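Local coordinates for yeast glycogen phosphorylase (Saccharomyces cerevisiae, PDB 1YGP), which is a pyridoxal-phosphate-containing glycogen phosphorylase of the carbohydrate phosphorylase family, built on the two-domain GT-B fold, at residues Ser725-Ile737 against Trp845-Phe859. Numbering follows the deposited sequence.
Sequences SNMKFVMNGGLII and WLKKSVLSLANVGFF. With PLP (pyridoxal-5'-phosphate), chain E.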
loop_
_atom_site.group_PDB
_atom_site.type_symbol
_atom_site.label_atom_id
_atom_site.label_comp_id
_atom_site.label_asym_id
_atom_site.label_seq_id
_atom_site.Cartn_x
_atom_site.Cartn_y
_atom_site.Cartn_z
ATOM N N SER A 725 -4.335 -2.410 33.208
ATOM C CA SER A 725 -5.203 -3.566 32.971
ATOM C C SER A 725 -5.906 -4.019 34.239
ATOM O O SER A 725 -7.018 -4.554 34.182
ATOM C CB SER A 725 -4.444 -4.743 32.401
ATOM O OG SER A 725 -3.292 -5.059 33.155
ATOM N N ASN A 726 -5.287 -3.696 35.388
ATOM C CA ASN A 726 -5.818 -3.933 36.731
ATOM C C ASN A 726 -7.208 -3.340 36.794
ATOM O O ASN A 726 -8.164 -4.017 37.144
ATOM C CB ASN A 726 -5.002 -3.236 37.815
ATOM C CG ASN A 726 -3.525 -3.582 37.912
ATOM O OD1 ASN A 726 -2.887 -4.019 36.952
ATOM N ND2 ASN A 726 -2.890 -3.544 39.068
ATOM N N MET A 727 -7.330 -2.090 36.338
ATOM C CA MET A 727 -8.573 -1.332 36.378
ATOM C C MET A 727 -9.596 -1.963 35.448
ATOM O O MET A 727 -10.778 -2.060 35.811
ATOM C CB MET A 727 -8.295 0.111 35.977
ATOM C CG MET A 727 -7.263 0.762 36.903
ATOM S SD MET A 727 -6.761 2.402 36.318
ATOM C CE MET A 727 -5.090 2.604 36.839
ATOM N N LYS A 728 -9.124 -2.476 34.295
ATOM C CA LYS A 728 -9.958 -3.178 33.315
ATOM C C LYS A 728 -10.535 -4.444 33.905
ATOM O O LYS A 728 -11.665 -4.794 33.574
ATOM C CB LYS A 728 -9.173 -3.579 32.053
ATOM C CG LYS A 728 -8.671 -2.411 31.227
ATOM C CD LYS A 728 -7.698 -2.907 30.195
ATOM C CE LYS A 728 -6.923 -1.726 29.661
ATOM N NZ LYS A 728 -6.027 -2.285 28.661
ATOM N N PHE A 729 -9.786 -5.138 34.768
ATOM C CA PHE A 729 -10.287 -6.321 35.436
ATOM C C PHE A 729 -11.297 -5.911 36.486
ATOM O O PHE A 729 -12.386 -6.503 36.562
ATOM C CB PHE A 729 -9.181 -7.076 36.110
ATOM C CG PHE A 729 -8.359 -7.891 35.136
ATOM C CD1 PHE A 729 -8.895 -9.050 34.568
ATOM C CD2 PHE A 729 -7.077 -7.487 34.788
ATOM C CE1 PHE A 729 -8.156 -9.795 33.658
ATOM C CE2 PHE A 729 -6.342 -8.238 33.870
ATOM C CZ PHE A 729 -6.878 -9.387 33.305
ATOM N N VAL A 730 -11.016 -4.863 37.261
ATOM C CA VAL A 730 -11.944 -4.447 38.296
ATOM C C VAL A 730 -13.274 -4.041 37.681
ATOM O O VAL A 730 -14.295 -4.608 38.094
ATOM C CB VAL A 730 -11.306 -3.306 39.104
ATOM C CG1 VAL A 730 -12.303 -2.657 40.044
ATOM C CG2 VAL A 730 -10.188 -3.903 39.950
ATOM N N MET A 731 -13.303 -3.199 36.629
ATOM C CA MET A 731 -14.540 -2.769 35.938
ATOM C C MET A 731 -15.445 -3.897 35.417
ATOM O O MET A 731 -16.589 -3.709 34.999
ATOM C CB MET A 731 -14.140 -1.863 34.764
ATOM C CG MET A 731 -15.239 -1.110 34.000
ATOM S SD MET A 731 -14.525 0.254 33.040
ATOM C CE MET A 731 -14.091 1.349 34.366
ATOM N N ASN A 732 -14.908 -5.110 35.437
ATOM C CA ASN A 732 -15.609 -6.250 34.935
ATOM C C ASN A 732 -15.855 -7.292 36.018
ATOM O O ASN A 732 -16.162 -8.446 35.709
ATOM C CB ASN A 732 -14.782 -6.792 33.753
ATOM C CG ASN A 732 -15.004 -6.023 32.445
ATOM O OD1 ASN A 732 -15.965 -6.260 31.713
ATOM N ND2 ASN A 732 -14.150 -5.098 32.049
ATOM N N GLY A 733 -15.741 -6.916 37.301
ATOM C CA GLY A 733 -16.019 -7.814 38.424
ATOM C C GLY A 733 -14.967 -8.889 38.679
ATOM O O GLY A 733 -15.239 -9.898 39.350
ATOM N N GLY A 734 -13.744 -8.716 38.198
ATOM C CA GLY A 734 -12.709 -9.703 38.425
ATOM C C GLY A 734 -12.045 -9.375 39.737
ATOM O O GLY A 734 -12.043 -8.192 40.132
ATOM N N LEU A 735 -11.509 -10.351 40.470
ATOM C CA LEU A 735 -10.825 -10.008 41.706
ATOM C C LEU A 735 -9.312 -10.005 41.490
ATOM O O LEU A 735 -8.824 -10.650 40.565
ATOM C CB LEU A 735 -11.268 -10.995 42.783
ATOM C CG LEU A 735 -12.774 -11.080 43.176
ATOM C CD1 LEU A 735 -12.849 -11.712 44.553
ATOM C CD2 LEU A 735 -13.450 -9.719 43.319
ATOM N N ILE A 736 -8.527 -9.269 42.270
ATOM C CA ILE A 736 -7.089 -9.083 42.092
ATOM C C ILE A 736 -6.394 -9.894 43.185
ATOM O O ILE A 736 -6.862 -9.861 44.338
ATOM C CB ILE A 736 -6.643 -7.591 42.315
ATOM C CG1 ILE A 736 -7.455 -6.617 41.460
ATOM C CG2 ILE A 736 -5.155 -7.463 42.060
ATOM C CD1 ILE A 736 -7.450 -6.737 39.933
ATOM N N ILE A 737 -5.334 -10.638 42.835
ATOM C CA ILE A 737 -4.405 -11.144 43.835
ATOM C C ILE A 737 -3.180 -10.302 43.476
ATOM O O ILE A 737 -2.702 -10.339 42.332
ATOM C CB ILE A 737 -4.092 -12.697 43.720
ATOM C CG1 ILE A 737 -3.008 -13.020 44.760
ATOM C CG2 ILE A 737 -3.659 -13.130 42.326
ATOM C CD1 ILE A 737 -2.806 -14.524 45.036
ATOM N N TRP A 845 -18.015 -14.308 47.317
ATOM C CA TRP A 845 -17.240 -13.973 46.125
ATOM C C TRP A 845 -17.962 -12.971 45.216
ATOM O O TRP A 845 -17.413 -11.957 44.770
ATOM C CB TRP A 845 -16.964 -15.246 45.345
ATOM C CG TRP A 845 -15.946 -15.043 44.245
ATOM C CD1 TRP A 845 -16.351 -14.741 42.978
ATOM C CD2 TRP A 845 -14.580 -15.135 44.369
ATOM N NE1 TRP A 845 -15.247 -14.638 42.289
ATOM C CE2 TRP A 845 -14.173 -14.861 43.061
ATOM C CE3 TRP A 845 -13.629 -15.395 45.347
ATOM C CZ2 TRP A 845 -12.822 -14.848 42.707
ATOM C CZ3 TRP A 845 -12.274 -15.382 45.006
ATOM C CH2 TRP A 845 -11.873 -15.112 43.697
ATOM N N LEU A 846 -19.232 -13.249 44.943
ATOM C CA LEU A 846 -20.076 -12.417 44.110
ATOM C C LEU A 846 -20.318 -11.028 44.694
ATOM O O LEU A 846 -20.431 -10.038 43.968
ATOM C CB LEU A 846 -21.373 -13.198 43.891
ATOM C CG LEU A 846 -21.587 -13.989 42.555
ATOM C CD1 LEU A 846 -20.290 -14.366 41.852
ATOM C CD2 LEU A 846 -22.361 -15.247 42.897
ATOM N N LYS A 847 -20.314 -10.896 46.013
ATOM C CA LYS A 847 -20.461 -9.606 46.648
ATOM C C LYS A 847 -19.194 -8.836 46.392
ATOM O O LYS A 847 -19.292 -7.652 46.088
ATOM C CB LYS A 847 -20.649 -9.739 48.152
ATOM N N LYS A 848 -18.012 -9.446 46.425
ATOM C CA LYS A 848 -16.768 -8.730 46.138
ATOM C C LYS A 848 -16.736 -8.182 44.714
ATOM O O LYS A 848 -16.349 -7.038 44.467
ATOM C CB LYS A 848 -15.577 -9.639 46.315
ATOM C CG LYS A 848 -15.412 -10.047 47.768
ATOM C CD LYS A 848 -14.205 -10.947 47.946
ATOM C CE LYS A 848 -13.970 -11.046 49.430
ATOM N NZ LYS A 848 -12.691 -11.679 49.656
ATOM N N SER A 849 -17.222 -8.984 43.770
ATOM C CA SER A 849 -17.333 -8.602 42.377
ATOM C C SER A 849 -18.300 -7.426 42.162
ATOM O O SER A 849 -17.925 -6.443 41.502
ATOM C CB SER A 849 -17.763 -9.855 41.625
ATOM O OG SER A 849 -17.831 -9.648 40.226
ATOM N N VAL A 850 -19.526 -7.447 42.729
ATOM C CA VAL A 850 -20.515 -6.369 42.555
ATOM C C VAL A 850 -19.979 -5.097 43.169
ATOM O O VAL A 850 -20.034 -4.024 42.570
ATOM C CB VAL A 850 -21.872 -6.706 43.222
ATOM C CG1 VAL A 850 -22.830 -5.551 43.058
ATOM C CG2 VAL A 850 -22.537 -7.894 42.520
ATOM N N LEU A 851 -19.409 -5.190 44.361
ATOM C CA LEU A 851 -18.831 -4.024 44.976
ATOM C C LEU A 851 -17.666 -3.502 44.153
ATOM O O LEU A 851 -17.576 -2.271 44.037
ATOM C CB LEU A 851 -18.414 -4.388 46.390
ATOM C CG LEU A 851 -19.615 -4.589 47.314
ATOM C CD1 LEU A 851 -19.107 -5.132 48.622
ATOM C CD2 LEU A 851 -20.411 -3.294 47.469
ATOM N N SER A 852 -16.812 -4.338 43.545
ATOM C CA SER A 852 -15.748 -3.865 42.666
ATOM C C SER A 852 -16.302 -2.921 41.604
ATOM O O SER A 852 -15.932 -1.743 41.553
ATOM C CB SER A 852 -15.069 -5.048 41.994
ATOM O OG SER A 852 -14.198 -5.698 42.892
ATOM N N LEU A 853 -17.276 -3.421 40.838
ATOM C CA LEU A 853 -17.998 -2.662 39.826
ATOM C C LEU A 853 -18.536 -1.334 40.301
ATOM O O LEU A 853 -18.344 -0.283 39.697
ATOM C CB LEU A 853 -19.179 -3.436 39.342
ATOM C CG LEU A 853 -19.119 -3.984 37.983
ATOM C CD1 LEU A 853 -19.303 -2.840 36.968
ATOM C CD2 LEU A 853 -17.848 -4.805 37.895
ATOM N N ALA A 854 -19.207 -1.435 41.434
ATOM C CA ALA A 854 -19.857 -0.322 42.060
ATOM C C ALA A 854 -18.898 0.808 42.362
ATOM O O ALA A 854 -19.264 1.975 42.245
ATOM C CB ALA A 854 -20.512 -0.819 43.343
ATOM N N ASN A 855 -17.651 0.485 42.694
ATOM C CA ASN A 855 -16.676 1.504 43.044
ATOM C C ASN A 855 -15.518 1.691 42.060
ATOM O O ASN A 855 -14.566 2.450 42.315
ATOM C CB ASN A 855 -16.141 1.175 44.414
ATOM C CG ASN A 855 -17.231 1.192 45.472
ATOM O OD1 ASN A 855 -17.887 2.187 45.782
ATOM N ND2 ASN A 855 -17.502 0.023 46.029
ATOM N N VAL A 856 -15.565 1.074 40.868
ATOM C CA VAL A 856 -14.500 1.239 39.887
ATOM C C VAL A 856 -14.518 2.616 39.210
ATOM O O VAL A 856 -13.491 3.108 38.736
ATOM C CB VAL A 856 -14.611 0.132 38.826
ATOM C CG1 VAL A 856 -15.750 0.393 37.832
ATOM C CG2 VAL A 856 -13.254 0.046 38.141
ATOM N N GLY A 857 -15.659 3.295 39.181
ATOM C CA GLY A 857 -15.845 4.552 38.477
ATOM C C GLY A 857 -14.783 5.637 38.559
ATOM O O GLY A 857 -14.683 6.422 37.621
ATOM N N PHE A 858 -13.976 5.774 39.605
ATOM C CA PHE A 858 -12.954 6.814 39.621
ATOM C C PHE A 858 -11.916 6.547 38.538
ATOM O O PHE A 858 -11.281 7.474 38.032
ATOM C CB PHE A 858 -12.292 6.827 40.973
ATOM C CG PHE A 858 -11.022 7.655 41.111
ATOM C CD1 PHE A 858 -11.091 9.019 41.392
ATOM C CD2 PHE A 858 -9.773 7.023 41.021
ATOM C CE1 PHE A 858 -9.916 9.744 41.591
ATOM C CE2 PHE A 858 -8.603 7.758 41.220
ATOM C CZ PHE A 858 -8.675 9.119 41.508
ATOM N N PHE A 859 -11.728 5.289 38.152
ATOM C CA PHE A 859 -10.732 4.994 37.154
ATOM C C PHE A 859 -11.279 5.206 35.749
ATOM O O PHE A 859 -10.731 4.643 34.800
ATOM C CB PHE A 859 -10.243 3.559 37.342
ATOM C CG PHE A 859 -9.730 3.318 38.745
ATOM C CD1 PHE A 859 -8.621 4.030 39.215
ATOM C CD2 PHE A 859 -10.403 2.416 39.572
ATOM C CE1 PHE A 859 -8.188 3.839 40.531
ATOM C CE2 PHE A 859 -9.958 2.233 40.883
ATOM C CZ PHE A 859 -8.855 2.943 41.365
HETATM N N1 PLP E . -1.861 -4.247 26.384
HETATM C C2 PLP E . -3.184 -4.442 26.114
HETATM C C2A PLP E . -3.554 -5.281 24.917
HETATM C C3 PLP E . -4.156 -3.857 26.912
HETATM O O3 PLP E . -5.484 -3.995 26.598
HETATM C C4 PLP E . -3.786 -3.085 28.003
HETATM C C4A PLP E . -4.710 -2.773 29.004
HETATM C C5 PLP E . -2.436 -2.888 28.253
HETATM C C6 PLP E . -1.490 -3.472 27.443
HETATM C C5A PLP E . -1.965 -2.115 29.510
HETATM O O4P PLP E . -1.853 -3.033 30.609
HETATM P P PLP E . -0.625 -3.067 31.604
HETATM O O1P PLP E . -0.063 -1.699 31.627
HETATM O O2P PLP E . -1.362 -3.311 33.014
HETATM O O3P PLP E . 0.175 -4.286 31.317
#
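L735 packs on W845, K848 and S849 of helix 845-856 with its side chain from CB to both methyls, and illustrates how a leucine at the start of a strand can pack on a helix that crosses it. Its CB lies 4.2 Å from W845 CZ2; chi1 of -60° carries CG beside the backbone N and nearer to the same atom. The branch then divides: CD1 stands over one face of the indole, 3.5 Å from the centroid of the six-membered ring in a CH-pi contact, while CD2 settles 3.7 Å from K848 CB. Next along, S849 OG donates to G733 O at 2.7 Å, on a lone pair in the carbonyl plane, and also pairs with W567. G733, with positive phi, is the C' residue of the Schellman motif that ends the helix carrying K728, the lysine joined covalently to PLP. Farther on, the V730 and V856 side chains run past each other in opposite directions, and M727 SD lies obliquely to the F859 ring, 4.6 Å from its centroid, a Met-aromatic contact. Helix 842-856 thus spans the turn between the cofactor-bearing helix 724-730 and strand 735-739; that strand lies between 710-713 and 757-759 in the parallel sheet, while helix 562-584 packs against L846, V850 and L853.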